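Local coordinates for protein probable enoyl-CoA hydratase/isomerase (Mycobacterium abscessus, PDB 3SWX) that probably acts on enoyl-CoA thioesters as a hydratase or isomerase of the crotonase-like family, at residues Leu120-Asp125 against Ile152-Thr157; Asp125-Asp130 against Gly182-Ile187. All blocks are in the same frame, centred on the assembly; numbering follows the deposited sequence.

Interaction 1: residues Leu120-Asp125 against Ile152-Thr157; sequences LALAAD and IRFPRT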
# COMPACT_ATOMS: atom_id res chain seq x y z
N LEU B 120 -4.71 -14.04 10.80
CA LEU B 120 -4.32 -13.61 12.16
C LEU B 120 -3.15 -12.67 12.12
O LEU B 120 -3.15 -11.64 12.77
CB LEU B 120 -3.94 -14.80 13.04
CG LEU B 120 -5.04 -15.45 13.85
CD1 LEU B 120 -4.43 -16.56 14.76
CD2 LEU B 120 -5.77 -14.38 14.70
N ALA B 121 -2.13 -13.04 11.34
CA ALA B 121 -0.97 -12.19 11.16
C ALA B 121 -1.35 -10.85 10.52
O ALA B 121 -0.85 -9.81 10.93
CB ALA B 121 0.13 -12.92 10.34
N LEU B 122 -2.23 -10.86 9.53
CA LEU B 122 -2.69 -9.62 8.93
C LEU B 122 -3.52 -8.75 9.88
O LEU B 122 -3.59 -7.53 9.69
CB LEU B 122 -3.48 -9.88 7.63
CG LEU B 122 -2.71 -10.35 6.38
CD1 LEU B 122 -3.71 -10.83 5.30
CD2 LEU B 122 -1.81 -9.26 5.81
N ALA B 123 -4.16 -9.35 10.87
CA ALA B 123 -4.96 -8.59 11.84
C ALA B 123 -4.09 -7.87 12.90
O ALA B 123 -4.52 -6.88 13.46
CB ALA B 123 -5.98 -9.51 12.53
N ALA B 124 -2.87 -8.37 13.12
CA ALA B 124 -1.96 -7.86 14.11
C ALA B 124 -1.23 -6.63 13.61
O ALA B 124 -1.42 -6.19 12.47
CB ALA B 124 -0.93 -8.94 14.51
N ASP B 125 -0.38 -6.09 14.47
CA ASP B 125 0.36 -4.88 14.16
C ASP B 125 1.78 -5.15 13.71
O ASP B 125 2.33 -4.38 12.94
CB ASP B 125 0.34 -3.92 15.35
CG ASP B 125 -1.06 -3.64 15.80
OD1 ASP B 125 -1.84 -3.14 14.95
OD2 ASP B 125 -1.39 -3.98 16.96
N ILE B 152 -9.35 -7.98 2.36
CA ILE B 152 -9.25 -6.56 2.65
C ILE B 152 -7.78 -6.19 2.90
O ILE B 152 -7.26 -5.27 2.28
CB ILE B 152 -10.08 -6.18 3.90
CG1 ILE B 152 -11.56 -6.48 3.67
CG2 ILE B 152 -9.86 -4.67 4.29
CD1 ILE B 152 -12.40 -6.57 4.95
N ARG B 153 -7.12 -6.94 3.77
CA ARG B 153 -5.82 -6.55 4.29
C ARG B 153 -4.63 -6.99 3.46
O ARG B 153 -3.62 -6.35 3.50
CB ARG B 153 -5.65 -7.05 5.72
CG ARG B 153 -6.71 -6.46 6.65
CD ARG B 153 -6.80 -7.20 7.94
NE ARG B 153 -7.82 -6.57 8.79
CZ ARG B 153 -8.47 -7.17 9.78
NH1 ARG B 153 -8.25 -8.44 10.06
NH2 ARG B 153 -9.37 -6.49 10.46
N PHE B 154 -4.74 -8.12 2.75
CA PHE B 154 -3.61 -8.65 2.01
C PHE B 154 -3.31 -7.71 0.82
O PHE B 154 -2.16 -7.29 0.64
CB PHE B 154 -3.91 -10.11 1.59
CG PHE B 154 -2.68 -10.98 1.27
CD1 PHE B 154 -1.47 -10.45 0.92
CD2 PHE B 154 -2.83 -12.36 1.24
CE1 PHE B 154 -0.39 -11.30 0.59
CE2 PHE B 154 -1.78 -13.19 0.92
CZ PHE B 154 -0.54 -12.66 0.60
N PRO B 155 -4.33 -7.32 0.03
CA PRO B 155 -4.07 -6.33 -1.03
C PRO B 155 -3.55 -4.98 -0.53
O PRO B 155 -2.72 -4.35 -1.19
CB PRO B 155 -5.45 -6.18 -1.70
CG PRO B 155 -6.13 -7.44 -1.41
CD PRO B 155 -5.73 -7.76 -0.00
N ARG B 156 -4.03 -4.53 0.63
CA ARG B 156 -3.57 -3.27 1.22
C ARG B 156 -2.10 -3.35 1.63
O ARG B 156 -1.34 -2.44 1.36
CB ARG B 156 -4.45 -2.87 2.43
CG ARG B 156 -4.36 -1.39 2.87
CD ARG B 156 -5.08 -1.17 4.23
NE ARG B 156 -6.46 -1.14 3.95
CZ ARG B 156 -7.47 -1.66 4.63
NH1 ARG B 156 -7.36 -2.29 5.80
NH2 ARG B 156 -8.63 -1.50 4.07
N THR B 157 -1.69 -4.43 2.30
CA THR B 157 -0.29 -4.58 2.68
C THR B 157 0.64 -4.92 1.52
O THR B 157 1.70 -4.34 1.40
CB THR B 157 -0.12 -5.66 3.75
OG1 THR B 157 -0.97 -5.38 4.85
CG2 THR B 157 1.32 -5.68 4.23

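Interaction 2: residues Asp125-Asp130 against Gly182-Ile187; sequences DIVIAD and GIVQEI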
# COMPACT_ATOMS: atom_id res chain seq x y z
N ASP B 125 -0.38 -6.09 14.47
CA ASP B 125 0.36 -4.88 14.16
C ASP B 125 1.78 -5.15 13.71
O ASP B 125 2.33 -4.38 12.94
CB ASP B 125 0.34 -3.92 15.35
CG ASP B 125 -1.06 -3.64 15.80
OD1 ASP B 125 -1.84 -3.14 14.95
OD2 ASP B 125 -1.39 -3.98 16.96
N ILE B 126 2.36 -6.25 14.17
CA ILE B 126 3.76 -6.59 13.83
C ILE B 126 3.87 -8.10 13.75
O ILE B 126 3.36 -8.82 14.64
CB ILE B 126 4.81 -6.04 14.86
CG1 ILE B 126 4.77 -4.51 14.99
CG2 ILE B 126 6.26 -6.44 14.45
CD1 ILE B 126 5.35 -4.01 16.29
N VAL B 127 4.51 -8.59 12.69
CA VAL B 127 4.60 -10.02 12.45
C VAL B 127 6.06 -10.40 12.33
O VAL B 127 6.81 -9.79 11.54
CB VAL B 127 3.82 -10.46 11.17
CG1 VAL B 127 3.99 -11.97 10.89
CG2 VAL B 127 2.33 -10.11 11.28
N ILE B 128 6.46 -11.39 13.12
CA ILE B 128 7.81 -11.91 13.10
C ILE B 128 7.73 -13.37 12.69
O ILE B 128 6.95 -14.13 13.28
CB ILE B 128 8.47 -11.84 14.48
CG1 ILE B 128 8.40 -10.42 15.05
CG2 ILE B 128 9.92 -12.38 14.40
CD1 ILE B 128 9.16 -9.36 14.24
N ALA B 129 8.57 -13.75 11.72
CA ALA B 129 8.68 -15.13 11.27
C ALA B 129 10.06 -15.73 11.56
O ALA B 129 11.08 -15.03 11.45
CB ALA B 129 8.37 -15.21 9.77
N ASP B 130 10.13 -17.01 11.93
CA ASP B 130 11.40 -17.70 11.88
C ASP B 130 11.61 -18.18 10.43
O ASP B 130 10.67 -18.19 9.63
CB ASP B 130 11.59 -18.79 12.98
CG ASP B 130 11.09 -20.18 12.59
OD1 ASP B 130 10.36 -20.34 11.58
OD2 ASP B 130 11.43 -21.13 13.33
N GLY B 182 5.56 -7.55 2.50
CA GLY B 182 5.15 -6.70 3.62
C GLY B 182 4.32 -7.32 4.73
O GLY B 182 4.01 -6.64 5.71
N ILE B 183 3.95 -8.60 4.59
CA ILE B 183 3.19 -9.29 5.64
C ILE B 183 4.06 -9.58 6.87
O ILE B 183 3.60 -9.53 8.00
CB ILE B 183 2.70 -10.71 5.20
CG1 ILE B 183 1.70 -10.66 4.08
CG2 ILE B 183 2.00 -11.43 6.37
CD1 ILE B 183 1.28 -12.15 3.69
N VAL B 184 5.32 -9.93 6.64
CA VAL B 184 6.25 -10.27 7.70
C VAL B 184 7.27 -9.16 7.84
O VAL B 184 7.90 -8.78 6.86
CB VAL B 184 6.98 -11.59 7.36
CG1 VAL B 184 8.24 -11.77 8.27
CG2 VAL B 184 6.03 -12.76 7.50
N GLN B 185 7.46 -8.64 9.05
CA GLN B 185 8.36 -7.49 9.27
C GLN B 185 9.80 -7.92 9.43
O GLN B 185 10.71 -7.17 9.12
CB GLN B 185 7.95 -6.67 10.49
CG GLN B 185 6.83 -5.68 10.22
CD GLN B 185 5.60 -6.35 9.64
OE1 GLN B 185 4.83 -7.00 10.36
NE2 GLN B 185 5.40 -6.19 8.33
N GLU B 186 10.02 -9.13 9.91
CA GLU B 186 11.37 -9.58 10.15
C GLU B 186 11.40 -11.10 10.18
O GLU B 186 10.47 -11.74 10.71
CB GLU B 186 11.91 -8.98 11.46
CG GLU B 186 13.37 -9.30 11.71
CD GLU B 186 13.91 -8.74 13.02
OE1 GLU B 186 13.20 -7.94 13.71
OE2 GLU B 186 15.06 -9.13 13.35
N ILE B 187 12.44 -11.65 9.57
CA ILE B 187 12.72 -13.06 9.59
C ILE B 187 13.95 -13.32 10.47
O ILE B 187 15.00 -12.69 10.28
CB ILE B 187 13.03 -13.60 8.19
CG1 ILE B 187 11.91 -13.27 7.19
CG2 ILE B 187 13.26 -15.14 8.25
CD1 ILE B 187 12.36 -13.51 5.75

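Interaction 1: residues Leu120-Asp125 against Ile152-Thr157
Helix 116-123, in its last turn, comes up to helix 150-158 with Leu122 and Arg153 as the nearest backbone pair, their CA atoms 6.4 Å apart. Leu122 makes the largest contribution, splitting its two methyls between successive turns of the partner helix. With CG anti to its carbonyl carbon (chi1 -72°), the leucine sends CD1 against Phe154 CB, 3.8 Å away, while CD2 faces Thr157 OG1 at 4.1 Å. Nearer the backbones, the CB atoms of Leu122 and Arg153 meet at 4.0 Å. Arg153 then runs back alongside the end of helix 116-123, its chain extended from CG to NE. Its CD passes Leu122 O at 3.7 Å, and its guanidinium comes up obliquely to Ala123, with NH1 3.5 Å from the methyl CB. The charged end is held from beyond the two helices: NH1 donates to Trp94 O and NH2 to Gln95 O. Phe154, for its part, packs on Ala163 and Met167 of helix 160-167. The two helices thus join by van der Waals contact, chiefly apolar, with the arginine giving both its stem and the NH1 side of its guanidinium; the two carbonyls bonded to it would probably stabilise the charge, and they tie residues 94-95 to the same junction.

Interaction 2: residues Asp125-Asp130 against Gly182-Ile187
The flat group that bridges this contact is the Gln185 carboxamide, which meets strand 126-130 through its oxygen: Val127 N donates to OE1 over 2.8 Å, lying in the carbonyl plane. NE2 makes a weak bond to Gly182 O, 3.0 Å away, and a hydrogen bond to Asn162 OD1 of the third subunit. A bend at chi2 (56°) folds the chain back to Val127 N, while Gln185 N donates to Val127 O at 2.8 Å. One residue thereby grips both backbone polar groups of Val127, whose isopropyl group lies against Ile183 O, its CB 3.3 Å away. Farther on the pairing is parallel: Ala129 N reaches Glu186 O in a nearly straight bond (2.9 Å, 169°), and Ile187 CA makes a CA-H...O contact with Ala129 O at 3.2 Å. Val184 places CG1 3.8 Å from Ala129 CB and CG2 4.0 Å from Val127 CG1, whereas Ile128 and Glu186 lie side by side, CD1 against CB. Ile126 and Ile128 rest on helix 193-205; Val184 and Ile187 on helix 175-180. The Gln185 side chain thus supplies the acceptor for Val127 N, beside the parallel pairing at Ala129 and Ile187, and links the side of the sheet at 186-188 to the neighbouring subunit.

Interactions 1 and 2 share Asp125, which with Ala124 connects helix 116-123 to strand 126-130, and their centres lie about 11 Å apart. They also touch directly: Phe154 CE1 of interaction 1 packs on Ile183 CD1 of interaction 2 at 3.6 Å, and Thr157 CG2 sits 3.2 Å from Gly182 O. Their segments alternate along the chain, so the two contacts cross in sequence and pack against each other within the crotonase-like fold. Both border the third subunit, where Asp125 OD1 accepts from Trp160 NE1 of that chain. In crotonases, the region around the N-terminus of the helix corresponding to 116-123 generally contributes to the oxyanion hole; interaction 1 involves the opposite end.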